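Local coordinates for amino acid ABC transporter, binding protein (Thermus thermophilus, PDB 3VV5) that binds L-thialysine, (S)-2-aminoethyl-L-cysteine, as the periplasmic solute-binding component of an ABC transporter for amino acids, at residues 88-92 / 93-97; 126-130 / 131-135; 175-179 / 180-184. All coordinates share one frame; numbering follows the deposited sequence.

Contact 1 of 3, residues 88-92 / 93-97; sequences LIQLN and QGRFD
Past the end of helix 87-92 the chain folds back on its last turn, G94 N bonding to L91 O at 2.9 Å and R95 N to Q90 O at 3.1 Å: a Schellman motif. The R95 bond is the straighter of the two, with 155° at its hydrogen, whereas G94 N sits above the plane of the L91 carbonyl. At the positive phi of G94 (89°) a side chain would be jammed against the carbonyl oxygen of Q93. The reversal lays F96 against the helix. Its ring meets the aliphatic root of Q90, CZ being 3.7 Å from Q90 CB, and its CE2 lies equally close to L91 N. One ring face carries R95 CB over its centre, and the F96 side chain also touches I80 of strand 76-81. To take this place F96 nearly eclipses CG with its backbone N (chi1 -6°), a strained setting. L91 CD1 comes within 3.5 Å of D97 O. Q93 CG lies 3.3 Å from I89 O. A water donates to both L91 O and F96 O, pinning the helix end to the loop that leads into strand 98-100. The carbonyls of Q90 and L91 are thus met by loop N-H groups, that of L91 also by a water, while the ring of F96 and L91 pack together on the buried flank.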
ATOM      1  N   LEU A  88      -6.615  -0.030   9.726  1.00 14.41           N
ATOM      2  CA  LEU A  88      -5.886   0.032  10.996  1.00 14.46           C
ATOM      3  C   LEU A  88      -6.839  -0.011  12.195  1.00 14.98           C
ATOM      4  O   LEU A  88      -6.565  -0.680  13.194  1.00 14.70           O
ATOM      5  CB  LEU A  88      -4.952   1.241  11.061  1.00 14.36           C
ATOM      6  CG  LEU A  88      -3.860   1.283   9.975  1.00 14.10           C
ATOM      7  CD1 LEU A  88      -2.938   2.474  10.209  1.00 16.43           C
ATOM      8  CD2 LEU A  88      -3.082  -0.051   9.892  1.00 11.30           C
ATOM      9  N   ILE A  89      -7.973   0.671  12.070  1.00 15.27           N
ATOM     10  CA  ILE A  89      -8.997   0.642  13.117  1.00 16.33           C
ATOM     11  C   ILE A  89      -9.525  -0.771  13.335  1.00 16.20           C
ATOM     12  O   ILE A  89      -9.557  -1.257  14.467  1.00 16.58           O
ATOM     13  CB  ILE A  89     -10.121   1.673  12.841  1.00 16.24           C
ATOM     14  CG1 ILE A  89      -9.502   3.073  12.941  1.00 18.11           C
ATOM     15  CG2 ILE A  89     -11.271   1.520  13.851  1.00 16.79           C
ATOM     16  CD1 ILE A  89     -10.380   4.208  12.455  1.00 20.46           C
ATOM     17  N   GLN A  90      -9.899  -1.454  12.259  1.00 15.86           N
ATOM     18  CA  GLN A  90     -10.422  -2.804  12.402  1.00 16.73           C
ATOM     19  C   GLN A  90      -9.376  -3.805  12.921  1.00 16.11           C
ATOM     20  O   GLN A  90      -9.736  -4.765  13.584  1.00 15.68           O
ATOM     21  CB  GLN A  90     -11.058  -3.320  11.111  1.00 16.37           C
ATOM     22  CG  GLN A  90     -12.373  -2.596  10.758  1.00 20.39           C
ATOM     23  CD  GLN A  90     -13.455  -3.534  10.208  1.00 23.42           C
ATOM     24  OE1 GLN A  90     -14.644  -3.312  10.414  1.00 30.84           O
ATOM     25  NE2 GLN A  90     -13.046  -4.574   9.529  1.00 26.15           N
ATOM     26  N   LEU A  91      -8.106  -3.571  12.598  1.00 15.36           N
ATOM     27  CA  LEU A  91      -7.006  -4.394  13.089  1.00 15.03           C
ATOM     28  C   LEU A  91      -6.956  -4.308  14.612  1.00 15.67           C
ATOM     29  O   LEU A  91      -6.877  -5.329  15.297  1.00 15.42           O
ATOM     30  CB  LEU A  91      -5.675  -3.901  12.490  1.00 14.57           C
ATOM     31  CG  LEU A  91      -4.348  -4.423  13.063  1.00 14.61           C
ATOM     32  CD1 LEU A  91      -4.269  -5.959  12.918  1.00 13.04           C
ATOM     33  CD2 LEU A  91      -3.164  -3.750  12.391  1.00 11.37           C
ATOM     34  N   ASN A  92      -7.027  -3.077  15.117  1.00 16.92           N
ATOM     35  CA  ASN A  92      -7.044  -2.825  16.556  1.00 18.46           C
ATOM     36  C   ASN A  92      -8.266  -3.359  17.289  1.00 19.19           C
ATOM     37  O   ASN A  92      -8.232  -3.519  18.504  1.00 19.48           O
ATOM     38  CB  ASN A  92      -6.841  -1.338  16.854  1.00 18.13           C
ATOM     39  CG  ASN A  92      -5.371  -0.948  16.945  1.00 19.10           C
ATOM     40  OD1 ASN A  92      -4.547  -1.679  17.507  1.00 19.38           O
ATOM     41  ND2 ASN A  92      -5.035   0.213  16.396  1.00 17.90           N
ATOM     42  N   GLN A  93      -9.347  -3.616  16.547  1.00 19.85           N
ATOM     43  CA  GLN A  93     -10.551  -4.226  17.100  1.00 20.21           C
ATOM     44  C   GLN A  93     -10.479  -5.746  17.028  1.00 20.11           C
ATOM     45  O   GLN A  93     -11.340  -6.441  17.569  1.00 19.83           O
ATOM     46  CB  GLN A  93     -11.792  -3.725  16.349  1.00 20.14           C
ATOM     47  CG  GLN A  93     -12.011  -2.240  16.512  1.00 20.66           C
ATOM     48  CD  GLN A  93     -13.224  -1.755  15.761  1.00 23.59           C
ATOM     49  OE1 GLN A  93     -13.496  -2.203  14.648  1.00 24.97           O
ATOM     50  NE2 GLN A  93     -13.962  -0.819  16.363  1.00 25.29           N
ATOM     51  N   GLY A  94      -9.459  -6.261  16.350  1.00 19.52           N
ATOM     52  CA  GLY A  94      -9.241  -7.701  16.295  1.00 19.31           C
ATOM     53  C   GLY A  94      -9.953  -8.435  15.167  1.00 18.93           C
ATOM     54  O   GLY A  94     -10.065  -9.648  15.201  1.00 18.72           O
ATOM     55  N   ARG A  95     -10.438  -7.695  14.174  1.00 19.64           N
ATOM     56  CA  ARG A  95     -11.097  -8.274  12.989  1.00 19.89           C
ATOM     57  C   ARG A  95     -10.127  -9.134  12.166  1.00 19.28           C
ATOM     58  O   ARG A  95     -10.512 -10.160  11.595  1.00 19.69           O
ATOM     59  CB  ARG A  95     -11.740  -7.160  12.130  1.00 20.44           C
ATOM     60  CG  ARG A  95     -12.323  -7.623  10.775  1.00 24.28           C
ATOM     61  CD  ARG A  95     -13.710  -8.218  10.912  1.00 28.81           C
ATOM     62  NE  ARG A  95     -14.281  -8.752   9.665  1.00 30.25           N
ATOM     63  CZ  ARG A  95     -14.917  -8.033   8.738  1.00 31.28           C
ATOM     64  NH1 ARG A  95     -15.042  -6.721   8.868  1.00 32.02           N
ATOM     65  NH2 ARG A  95     -15.419  -8.629   7.660  1.00 30.16           N
ATOM     66  N   PHE A  96      -8.868  -8.717  12.106  1.00 18.88           N
ATOM     67  CA  PHE A  96      -7.825  -9.521  11.466  1.00 18.15           C
ATOM     68  C   PHE A  96      -6.623  -9.551  12.405  1.00 17.32           C
ATOM     69  O   PHE A  96      -6.525  -8.726  13.322  1.00 17.70           O
ATOM     70  CB  PHE A  96      -7.369  -8.961  10.104  1.00 19.24           C
ATOM     71  CG  PHE A  96      -8.154  -7.770   9.591  1.00 18.36           C
ATOM     72  CD1 PHE A  96      -9.264  -7.946   8.780  1.00 20.59           C
ATOM     73  CD2 PHE A  96      -7.719  -6.473   9.849  1.00 20.23           C
ATOM     74  CE1 PHE A  96      -9.959  -6.843   8.256  1.00 19.63           C
ATOM     75  CE2 PHE A  96      -8.412  -5.370   9.335  1.00 18.74           C
ATOM     76  CZ  PHE A  96      -9.528  -5.554   8.546  1.00 18.39           C
ATOM     77  N   ASP A  97      -5.698 -10.477  12.167  1.00 16.08           N
ATOM     78  CA  ASP A  97      -4.494 -10.598  12.997  1.00 15.68           C
ATOM     79  C   ASP A  97      -3.389  -9.646  12.557  1.00 14.62           C
ATOM     80  O   ASP A  97      -2.663  -9.077  13.389  1.00 14.63           O
ATOM     81  CB  ASP A  97      -3.986 -12.042  12.981  1.00 15.65           C
ATOM     82  CG  ASP A  97      -5.018 -13.006  13.468  1.00 18.24           C
ATOM     83  OD1 ASP A  97      -5.546 -12.778  14.582  1.00 18.66           O
ATOM     84  OD2 ASP A  97      -5.323 -13.974  12.742  1.00 18.15           O
TER
HETATM   85  O   HOH W   1      -5.673  -8.029  15.995  1.00 18.26           O

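Contact 2 of 3, residues 126-130 / 131-135; sequences IVSRK and GGPRT
S128 and P133 are brought together by a chi1 of -53°, which sets OG beside the serine's own backbone N and aims it across the turn at the proline carbonyl; in I126, two residues earlier on the same face of the strand, a chi1 of -78° places CG2 anti to the backbone N and lets CG1 carry CD1 toward T135. The hydroxyl of S128 donates to P133 O over 2.7 Å, arriving in the carbonyl plane on a lone pair, with 130° at the oxygen. The same OG is 3.3 Å from P133 CD. I126 spreads its two branches along the returning chain: CG2 approaches P133 O at 3.4 Å, and CD1 reaches the backbone of T135, 3.3 Å from T135 C.

Between these partners strand 120-129 ends in a type II beta turn from R129 to G132, closed by G132 N bonding to R129 O at 2.8 Å. Both glycines suit their places. G131 takes the positive phi of the third turn position, where a CB would run into K130 O. On G132 a CB would fall on S128 CB and R129 O, so its bare CA can pass 3.8 Å from S128 CB. On the flank of the turn, K130 NZ bonds to E203 O in the loop before strand 206-222 and to L206 O at the start of that strand.

The S128 hydroxyl is also hydrogen-bonded to T185 OG1 on strand 185-189. A buried polar atom is therefore held by two bonds, one to the chain just past the turn and one to the antiparallel neighbour strand 185-189, while the hydrocarbon of I126 packs against the backbone that follows.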
ATOM      1  N   ILE A 126       3.878  12.867  -8.322  1.00 15.94           N
ATOM      2  CA  ILE A 126       2.918  13.686  -9.028  1.00 15.64           C
ATOM      3  C   ILE A 126       2.714  13.029 -10.371  1.00 15.80           C
ATOM      4  O   ILE A 126       3.676  12.719 -11.059  1.00 15.95           O
ATOM      5  CB  ILE A 126       3.456  15.126  -9.213  1.00 16.15           C
ATOM      6  CG1 ILE A 126       3.301  15.901  -7.906  1.00 15.38           C
ATOM      7  CG2 ILE A 126       2.753  15.848 -10.395  1.00 15.20           C
ATOM      8  CD1 ILE A 126       3.988  17.245  -7.888  1.00 17.51           C
ATOM      9  N   VAL A 127       1.463  12.767 -10.732  1.00 15.65           N
ATOM     10  CA  VAL A 127       1.182  12.378 -12.107  1.00 16.10           C
ATOM     11  C   VAL A 127       0.084  13.237 -12.722  1.00 16.80           C
ATOM     12  O   VAL A 127      -0.963  13.487 -12.113  1.00 15.74           O
ATOM     13  CB  VAL A 127       1.087  10.803 -12.347  1.00 17.17           C
ATOM     14  CG1 VAL A 127       1.050   9.976 -11.034  1.00 16.06           C
ATOM     15  CG2 VAL A 127       0.062  10.399 -13.366  1.00 15.30           C
ATOM     16  N   SER A 128       0.366  13.721 -13.926  1.00 17.34           N
ATOM     17  CA  SER A 128      -0.563  14.615 -14.610  1.00 18.36           C
ATOM     18  C   SER A 128      -0.750  14.164 -16.040  1.00 18.71           C
ATOM     19  O   SER A 128      -0.146  13.186 -16.481  1.00 18.55           O
ATOM     20  CB  SER A 128      -0.032  16.065 -14.597  1.00 18.12           C
ATOM     21  OG  SER A 128       0.302  16.494 -13.281  1.00 18.88           O
ATOM     22  N   ARG A 129      -1.593  14.883 -16.771  1.00 19.78           N
ATOM     23  CA  ARG A 129      -1.662  14.676 -18.209  1.00 20.77           C
ATOM     24  C   ARG A 129      -0.396  15.312 -18.780  1.00 21.21           C
ATOM     25  O   ARG A 129       0.220  16.149 -18.119  1.00 21.34           O
ATOM     26  CB  ARG A 129      -2.957  15.271 -18.802  1.00 20.62           C
ATOM     27  CG  ARG A 129      -4.237  14.587 -18.275  1.00 21.21           C
ATOM     28  CD  ARG A 129      -5.532  15.162 -18.881  1.00 21.51           C
ATOM     29  NE  ARG A 129      -5.741  16.563 -18.511  1.00 24.26           N
ATOM     30  CZ  ARG A 129      -6.145  16.979 -17.308  1.00 24.77           C
ATOM     31  NH1 ARG A 129      -6.393  16.112 -16.327  1.00 25.28           N
ATOM     32  NH2 ARG A 129      -6.305  18.269 -17.079  1.00 25.42           N
ATOM     33  N   LYS A 130       0.021  14.905 -19.973  1.00 22.05           N
ATOM     34  CA  LYS A 130       1.186  15.538 -20.598  1.00 22.98           C
ATOM     35  C   LYS A 130       0.978  17.051 -20.722  1.00 23.37           C
ATOM     36  O   LYS A 130      -0.105  17.505 -21.095  1.00 22.99           O
ATOM     37  CB  LYS A 130       1.494  14.862 -21.930  1.00 23.56           C
ATOM     38  CG  LYS A 130       2.527  13.765 -21.759  1.00 24.97           C
ATOM     39  CD  LYS A 130       2.415  12.695 -22.800  1.00 29.19           C
ATOM     40  CE  LYS A 130       3.648  11.827 -22.776  1.00 29.67           C
ATOM     41  NZ  LYS A 130       3.901  11.233 -21.426  1.00 31.63           N
ATOM     42  N   GLY A 131       1.991  17.839 -20.343  1.00 24.19           N
ATOM     43  CA  GLY A 131       1.830  19.309 -20.277  1.00 24.19           C
ATOM     44  C   GLY A 131       1.266  19.799 -18.958  1.00 24.21           C
ATOM     45  O   GLY A 131       1.116  21.010 -18.733  1.00 24.41           O
ATOM     46  N   GLY A 132       0.941  18.854 -18.075  1.00 23.58           N
ATOM     47  CA  GLY A 132       0.356  19.182 -16.785  1.00 22.98           C
ATOM     48  C   GLY A 132       1.452  19.417 -15.758  1.00 22.27           C
ATOM     49  O   GLY A 132       2.629  19.419 -16.101  1.00 22.87           O
ATOM     50  N   PRO A 133       1.068  19.615 -14.490  1.00 21.96           N
ATOM     51  CA  PRO A 133       2.014  19.937 -13.431  1.00 21.14           C
ATOM     52  C   PRO A 133       3.064  18.852 -13.221  1.00 20.54           C
ATOM     53  O   PRO A 133       2.742  17.654 -13.242  1.00 19.71           O
ATOM     54  CB  PRO A 133       1.121  20.070 -12.203  1.00 21.35           C
ATOM     55  CG  PRO A 133      -0.201  20.463 -12.757  1.00 22.08           C
ATOM     56  CD  PRO A 133      -0.328  19.688 -14.016  1.00 21.94           C
ATOM     57  N   ARG A 134       4.312  19.276 -13.042  1.00 19.49           N
ATOM     58  CA  ARG A 134       5.404  18.354 -12.767  1.00 19.89           C
ATOM     59  C   ARG A 134       5.934  18.392 -11.342  1.00 19.22           C
ATOM     60  O   ARG A 134       6.442  17.382 -10.863  1.00 19.13           O
ATOM     61  CB  ARG A 134       6.573  18.581 -13.726  1.00 20.02           C
ATOM     62  CG  ARG A 134       6.248  18.242 -15.177  1.00 22.35           C
ATOM     63  CD  ARG A 134       7.235  18.962 -16.100  1.00 24.17           C
ATOM     64  NE  ARG A 134       8.557  18.343 -16.061  1.00 27.14           N
ATOM     65  CZ  ARG A 134       9.664  18.903 -16.538  1.00 28.18           C
ATOM     66  NH1 ARG A 134       9.637  20.114 -17.078  1.00 26.39           N
ATOM     67  NH2 ARG A 134      10.810  18.244 -16.465  1.00 32.77           N
ATOM     68  N   THR A 135       5.841  19.540 -10.682  1.00 19.15           N
ATOM     69  CA  THR A 135       6.430  19.710  -9.358  1.00 20.19           C
ATOM     70  C   THR A 135       5.401  20.198  -8.343  1.00 20.21           C
ATOM     71  O   THR A 135       4.315  20.637  -8.719  1.00 20.56           O
ATOM     72  CB  THR A 135       7.548  20.755  -9.387  1.00 20.42           C
ATOM     73  OG1 THR A 135       6.993  21.991  -9.855  1.00 22.04           O
ATOM     74  CG2 THR A 135       8.684  20.312 -10.299  1.00 21.26           C
TER

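Contact 3 of 3, residues 175-179 / 180-184; sequences LQDLL and AGRID
D177, L178 and A180 carry the contact at the end of helix 171-180. The carbonyl of D177 grips two loop amides: R182 N bonds at 2.8 Å, nearly in line with the C=O, and I183 N adds a weak bond. The D177 carboxylate faces the R182 guanidinium, OD1 lying 3.7 Å from its plane over the centre, so no N-H points at it; the salt bridge, 3.8 Å from OD1 to R182 NH2, is long. D177 OD2 is instead hydrogen-bonded to the hydroxyl of Y168. A180 N bonds to Q176 O at 2.9 Å, and A180 CB packs over that same oxygen. G181 then turns away with positive phi, bonding its N to L178 O; together with the bond from R182 N to D177 O this forms a Schellman motif between helix 171-180 and strand 185-189. On the buried side L178 CB meets I183 CG1 at 3.9 Å. With chi1 61°, I183 tucks CG1 between its own N and carbonyl carbon, and CG1 sits 3.5 Å from L178 N. Were I183 cut back to an alanine, the backbone and CB of L178 would probably be left facing a gap. L178 CD1 reaches on to D184 O, 3.5 Å away.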
ATOM      1  N   LEU A 175      -7.361   8.164 -10.688  1.00 17.80           N
ATOM      2  CA  LEU A 175      -6.781   8.037 -12.030  1.00 18.01           C
ATOM      3  C   LEU A 175      -7.830   8.287 -13.117  1.00 18.39           C
ATOM      4  O   LEU A 175      -7.557   8.992 -14.104  1.00 18.69           O
ATOM      5  CB  LEU A 175      -6.117   6.668 -12.227  1.00 17.60           C
ATOM      6  CG  LEU A 175      -5.828   6.210 -13.658  1.00 17.29           C
ATOM      7  CD1 LEU A 175      -4.766   7.107 -14.369  1.00 16.80           C
ATOM      8  CD2 LEU A 175      -5.408   4.735 -13.647  1.00 13.81           C
ATOM      9  N   GLN A 176      -9.022   7.716 -12.939  1.00 18.25           N
ATOM     10  CA  GLN A 176     -10.092   7.934 -13.898  1.00 18.52           C
ATOM     11  C   GLN A 176     -10.400   9.436 -14.032  1.00 18.28           C
ATOM     12  O   GLN A 176     -10.575   9.922 -15.141  1.00 18.02           O
ATOM     13  CB  GLN A 176     -11.347   7.139 -13.524  1.00 18.45           C
ATOM     14  CG  GLN A 176     -12.589   7.436 -14.377  1.00 20.10           C
ATOM     15  CD  GLN A 176     -12.390   7.290 -15.887  1.00 20.76           C
ATOM     16  OE1 GLN A 176     -11.819   6.305 -16.371  1.00 23.06           O
ATOM     17  NE2 GLN A 176     -12.879   8.276 -16.642  1.00 20.77           N
ATOM     18  N   ASP A 177     -10.444  10.160 -12.909  1.00 17.86           N
ATOM     19  CA  ASP A 177     -10.759  11.601 -12.964  1.00 18.71           C
ATOM     20  C   ASP A 177      -9.652  12.460 -13.570  1.00 18.47           C
ATOM     21  O   ASP A 177      -9.922  13.495 -14.186  1.00 17.97           O
ATOM     22  CB  ASP A 177     -11.213  12.129 -11.608  1.00 19.20           C
ATOM     23  CG  ASP A 177     -12.715  12.030 -11.431  1.00 21.33           C
ATOM     24  OD1 ASP A 177     -13.377  11.469 -12.330  1.00 26.05           O
ATOM     25  OD2 ASP A 177     -13.239  12.520 -10.411  1.00 22.40           O
ATOM     26  N   LEU A 178      -8.406  12.016 -13.414  1.00 18.72           N
ATOM     27  CA  LEU A 178      -7.273  12.631 -14.114  1.00 19.42           C
ATOM     28  C   LEU A 178      -7.407  12.435 -15.629  1.00 20.39           C
ATOM     29  O   LEU A 178      -7.202  13.370 -16.411  1.00 20.80           O
ATOM     30  CB  LEU A 178      -5.939  12.072 -13.610  1.00 18.32           C
ATOM     31  CG  LEU A 178      -4.664  12.497 -14.344  1.00 19.05           C
ATOM     32  CD1 LEU A 178      -4.370  13.979 -14.088  1.00 17.69           C
ATOM     33  CD2 LEU A 178      -3.489  11.602 -13.950  1.00 17.32           C
ATOM     34  N   LEU A 179      -7.778  11.228 -16.041  1.00 21.13           N
ATOM     35  CA  LEU A 179      -7.932  10.929 -17.461  1.00 22.34           C
ATOM     36  C   LEU A 179      -9.116  11.708 -18.034  1.00 22.55           C
ATOM     37  O   LEU A 179      -9.102  12.129 -19.190  1.00 23.08           O
ATOM     38  CB  LEU A 179      -8.094   9.413 -17.680  1.00 22.27           C
ATOM     39  CG  LEU A 179      -6.890   8.487 -17.446  1.00 22.99           C
ATOM     40  CD1 LEU A 179      -7.316   7.005 -17.449  1.00 24.41           C
ATOM     41  CD2 LEU A 179      -5.803   8.731 -18.465  1.00 24.62           C
ATOM     42  N   ALA A 180     -10.114  11.931 -17.190  1.00 23.17           N
ATOM     43  CA  ALA A 180     -11.332  12.625 -17.561  1.00 23.59           C
ATOM     44  C   ALA A 180     -11.136  14.146 -17.610  1.00 24.17           C
ATOM     45  O   ALA A 180     -11.951  14.857 -18.203  1.00 24.28           O
ATOM     46  CB  ALA A 180     -12.440  12.266 -16.605  1.00 23.23           C
ATOM     47  N   GLY A 181     -10.065  14.633 -16.984  1.00 23.89           N
ATOM     48  CA  GLY A 181      -9.764  16.057 -16.945  1.00 24.48           C
ATOM     49  C   GLY A 181     -10.484  16.769 -15.821  1.00 24.85           C
ATOM     50  O   GLY A 181     -10.550  18.001 -15.809  1.00 25.18           O
ATOM     51  N   ARG A 182     -11.012  16.003 -14.865  1.00 24.57           N
ATOM     52  CA  ARG A 182     -11.723  16.585 -13.725  1.00 24.24           C
ATOM     53  C   ARG A 182     -10.786  16.930 -12.560  1.00 23.57           C
ATOM     54  O   ARG A 182     -11.153  17.665 -11.635  1.00 23.14           O
ATOM     55  CB  ARG A 182     -12.898  15.700 -13.302  1.00 25.79           C
ATOM     56  CG  ARG A 182     -13.616  15.064 -14.508  1.00 28.23           C
ATOM     57  CD  ARG A 182     -15.121  15.286 -14.504  1.00 35.41           C
ATOM     58  NE  ARG A 182     -15.812  14.460 -13.511  1.00 39.60           N
ATOM     59  CZ  ARG A 182     -16.375  13.277 -13.762  1.00 41.57           C
ATOM     60  NH1 ARG A 182     -16.338  12.745 -14.988  1.00 41.23           N
ATOM     61  NH2 ARG A 182     -16.981  12.624 -12.777  1.00 41.26           N
ATOM     62  N   ILE A 183      -9.558  16.421 -12.623  1.00 21.85           N
ATOM     63  CA  ILE A 183      -8.504  16.911 -11.740  1.00 20.46           C
ATOM     64  C   ILE A 183      -7.272  17.157 -12.598  1.00 20.30           C
ATOM     65  O   ILE A 183      -7.141  16.593 -13.689  1.00 20.89           O
ATOM     66  CB  ILE A 183      -8.179  15.921 -10.600  1.00 19.99           C
ATOM     67  CG1 ILE A 183      -7.688  14.581 -11.169  1.00 18.00           C
ATOM     68  CG2 ILE A 183      -9.406  15.687  -9.686  1.00 17.66           C
ATOM     69  CD1 ILE A 183      -7.230  13.608 -10.098  1.00 14.93           C
ATOM     70  N   ASP A 184      -6.373  17.998 -12.107  1.00 19.89           N
ATOM     71  CA  ASP A 184      -5.140  18.322 -12.825  1.00 19.73           C
ATOM     72  C   ASP A 184      -4.020  17.324 -12.560  1.00 18.96           C
ATOM     73  O   ASP A 184      -3.131  17.132 -13.397  1.00 18.93           O
ATOM     74  CB  ASP A 184      -4.640  19.701 -12.402  1.00 20.39           C
ATOM     75  CG  ASP A 184      -5.514  20.825 -12.922  1.00 22.79           C
ATOM     76  OD1 ASP A 184      -5.568  21.012 -14.162  1.00 26.78           O
ATOM     77  OD2 ASP A 184      -6.125  21.526 -12.092  1.00 23.24           O
TER

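How the contacts relate
From the N terminus the three contacts follow in series, with none nested or crossed. Contact 1 closes the bend from helix 87-92 into strand 98-100, contact 2 the turn that ends strand 120-129, and contact 3 the bend from helix 171-180 into strand 185-189. Contact 1 stands apart, about 22 Å from each of the others between nearest atoms, whereas contacts 2 and 3 touch. There R129 NH1 of contact 2 reaches two carbonyls of contact 3, 2.8 Å from I183 O and 2.9 Å from L178 O, probably bonding both. That arginine links the end of strand 120-129 to a helix terminus beside the antiparallel neighbour strand 185-189.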